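Local atomic coordinates of dihydropteroate synthase (Xanthomonas albilineans, PDB entry 6Q62), a protein that probably condenses para-aminobenzoate with 6-hydroxymethyl-7,8-dihydropterin diphosphate to give 7,8-dihydropteroate, the precursor of the folates. Residues E55-L60 with H263-T268. Residues are numbered along the deposited sequence; the frame is centred on the assembly and turned at random.
Sequences EGADLL and HDVAAT. With SO4 (sulfate ion), chain H.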
loop_
_atom_site.group_PDB
_atom_site.type_symbol
_atom_site.label_atom_id
_atom_site.label_comp_id
_atom_site.label_asym_id
_atom_site.label_seq_id
_atom_site.Cartn_x
_atom_site.Cartn_y
_atom_site.Cartn_z
ATOM N N GLU A 55 12.307 -7.488 -10.539
ATOM C CA GLU A 55 11.293 -6.674 -9.885
ATOM C C GLU A 55 11.878 -5.693 -8.872
ATOM O O GLU A 55 11.142 -4.901 -8.309
ATOM C CB GLU A 55 10.232 -7.558 -9.213
ATOM C CG GLU A 55 9.375 -8.303 -10.208
ATOM C CD GLU A 55 8.207 -9.045 -9.608
ATOM O OE1 GLU A 55 7.962 -8.907 -8.390
ATOM O OE2 GLU A 55 7.527 -9.768 -10.371
ATOM N N GLY A 56 13.187 -5.766 -8.623
ATOM C CA GLY A 56 13.835 -4.802 -7.752
ATOM C C GLY A 56 14.144 -5.253 -6.341
ATOM O O GLY A 56 14.422 -4.412 -5.486
ATOM N N ALA A 57 14.129 -6.576 -6.069
ATOM C CA ALA A 57 14.513 -7.088 -4.745
ATOM C C ALA A 57 15.944 -6.620 -4.445
ATOM O O ALA A 57 16.732 -6.494 -5.378
ATOM C CB ALA A 57 14.498 -8.611 -4.764
ATOM N N ASP A 58 16.234 -6.320 -3.185
ATOM C CA ASP A 58 17.563 -5.922 -2.724
ATOM C C ASP A 58 18.345 -7.138 -2.294
ATOM O O ASP A 58 19.565 -7.085 -2.202
ATOM C CB ASP A 58 17.472 -4.925 -1.572
ATOM C CG ASP A 58 16.808 -3.636 -2.038
ATOM O OD1 ASP A 58 17.422 -2.920 -2.845
ATOM O OD2 ASP A 58 15.656 -3.375 -1.625
ATOM N N LEU A 59 17.634 -8.246 -1.999
ATOM C CA LEU A 59 18.230 -9.512 -1.568
ATOM C C LEU A 59 17.196 -10.617 -1.738
ATOM O O LEU A 59 15.996 -10.327 -1.886
ATOM C CB LEU A 59 18.772 -9.335 -0.119
ATOM N N LEU A 60 17.667 -11.851 -1.872
ATOM C CA LEU A 60 16.796 -13.012 -2.032
ATOM C C LEU A 60 16.978 -13.959 -0.861
ATOM O O LEU A 60 18.099 -14.199 -0.454
ATOM C CB LEU A 60 17.103 -13.746 -3.340
ATOM C CG LEU A 60 16.958 -12.908 -4.632
ATOM C CD1 LEU A 60 17.367 -13.738 -5.841
ATOM C CD2 LEU A 60 15.518 -12.390 -4.810
ATOM N N HIS A 263 6.688 -11.671 -0.793
ATOM C CA HIS A 263 6.490 -12.441 -2.025
ATOM C C HIS A 263 6.306 -11.436 -3.188
ATOM O O HIS A 263 6.795 -11.672 -4.289
ATOM C CB HIS A 263 5.183 -13.269 -1.942
ATOM C CG HIS A 263 5.193 -14.334 -0.899
ATOM N ND1 HIS A 263 4.666 -14.116 0.346
ATOM C CD2 HIS A 263 5.641 -15.612 -0.970
ATOM C CE1 HIS A 263 4.843 -15.246 1.024
ATOM N NE2 HIS A 263 5.411 -16.178 0.266
ATOM N N ASP A 264 5.584 -10.329 -2.935
ATOM C CA ASP A 264 5.174 -9.366 -3.960
ATOM C C ASP A 264 6.156 -8.223 -4.070
ATOM O O ASP A 264 5.951 -7.113 -3.545
ATOM C CB ASP A 264 3.759 -8.895 -3.657
ATOM C CG ASP A 264 2.851 -10.118 -3.566
ATOM O OD1 ASP A 264 2.545 -10.704 -4.619
ATOM O OD2 ASP A 264 2.516 -10.527 -2.436
ATOM N N VAL A 265 7.293 -8.562 -4.679
ATOM C CA VAL A 265 8.425 -7.634 -4.741
ATOM C C VAL A 265 8.090 -6.350 -5.495
ATOM O O VAL A 265 8.268 -5.275 -4.910
ATOM C CB VAL A 265 9.691 -8.315 -5.266
ATOM C CG1 VAL A 265 10.815 -7.294 -5.488
ATOM C CG2 VAL A 265 10.150 -9.409 -4.289
ATOM N N ALA A 266 7.669 -6.425 -6.757
ATOM C CA ALA A 266 7.404 -5.201 -7.544
ATOM C C ALA A 266 6.416 -4.275 -6.855
ATOM O O ALA A 266 6.657 -3.067 -6.782
ATOM C CB ALA A 266 6.884 -5.574 -8.940
ATOM N N ALA A 267 5.324 -4.839 -6.293
ATOM C CA ALA A 267 4.330 -4.012 -5.610
ATOM C C ALA A 267 4.881 -3.339 -4.374
ATOM O O ALA A 267 4.610 -2.148 -4.148
ATOM C CB ALA A 267 3.101 -4.846 -5.259
ATOM N N THR A 268 5.692 -4.076 -3.571
ATOM C CA THR A 268 6.283 -3.511 -2.372
ATOM C C THR A 268 7.299 -2.416 -2.739
ATOM O O THR A 268 7.310 -1.354 -2.117
ATOM C CB THR A 268 6.912 -4.640 -1.499
ATOM O OG1 THR A 268 5.912 -5.646 -1.202
ATOM C CG2 THR A 268 7.489 -4.096 -0.187
HETATM S S SO4 H . 6.836 -18.273 3.415
HETATM O O1 SO4 H . 6.129 -18.369 2.123
HETATM O O2 SO4 H . 6.314 -19.268 4.363
HETATM O O3 SO4 H . 8.307 -18.536 3.229
HETATM O O4 SO4 H . 6.642 -16.959 4.007
HETATM O O HOH W 1 6.005 -10.054 -7.336
#
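Glu55 reaches over the first turn of helix 265-279 and takes the backbone N-H of Ala266 with its carboxylate, N to OE1 being 3.0 Å. The N-H···O angle of 156° makes this a fairly straight bond, although the donor meets OE1 from 36° above the carboxylate plane. With CG anti to the carbonyl carbon, beside the backbone N, and the chain extended beyond it, the side chain runs alongside Ala266, whose CB lies 3.5 Å from OE1. A water close to OE1 has at most a weak, doubtful link to the N of Val265, so the bond to Ala266 N is the one sound tie between carboxylate and helix. That helix end would probably favour the carboxylate charge, and Arg51 pairs with OE2 in a salt bridge. Gly56 has positive phi and closes helix 41-54 in a Schellman motif, which turns the chain toward strand 59-63. In the TIM-barrel fold of this pterin-binding family, the contact thus joins the end of helix 41-54 to the start of the final helix, 265-279, which follows strand 259-262. Ala57 meets that helix through Val265: CG1, anti to the backbone N (chi1 173°), comes within 3.4 Å of Ala57 N and 4.0 Å of Ala57 CB. Leu52 of helix 41-54 and Val22 of strand 21-27 also touch the valine. Past this point Asp58 is salt-bridged to Arg21, while the backbone of Leu59 bonds to strand 21-27 and that of Leu60 to Pro97 and Ser99.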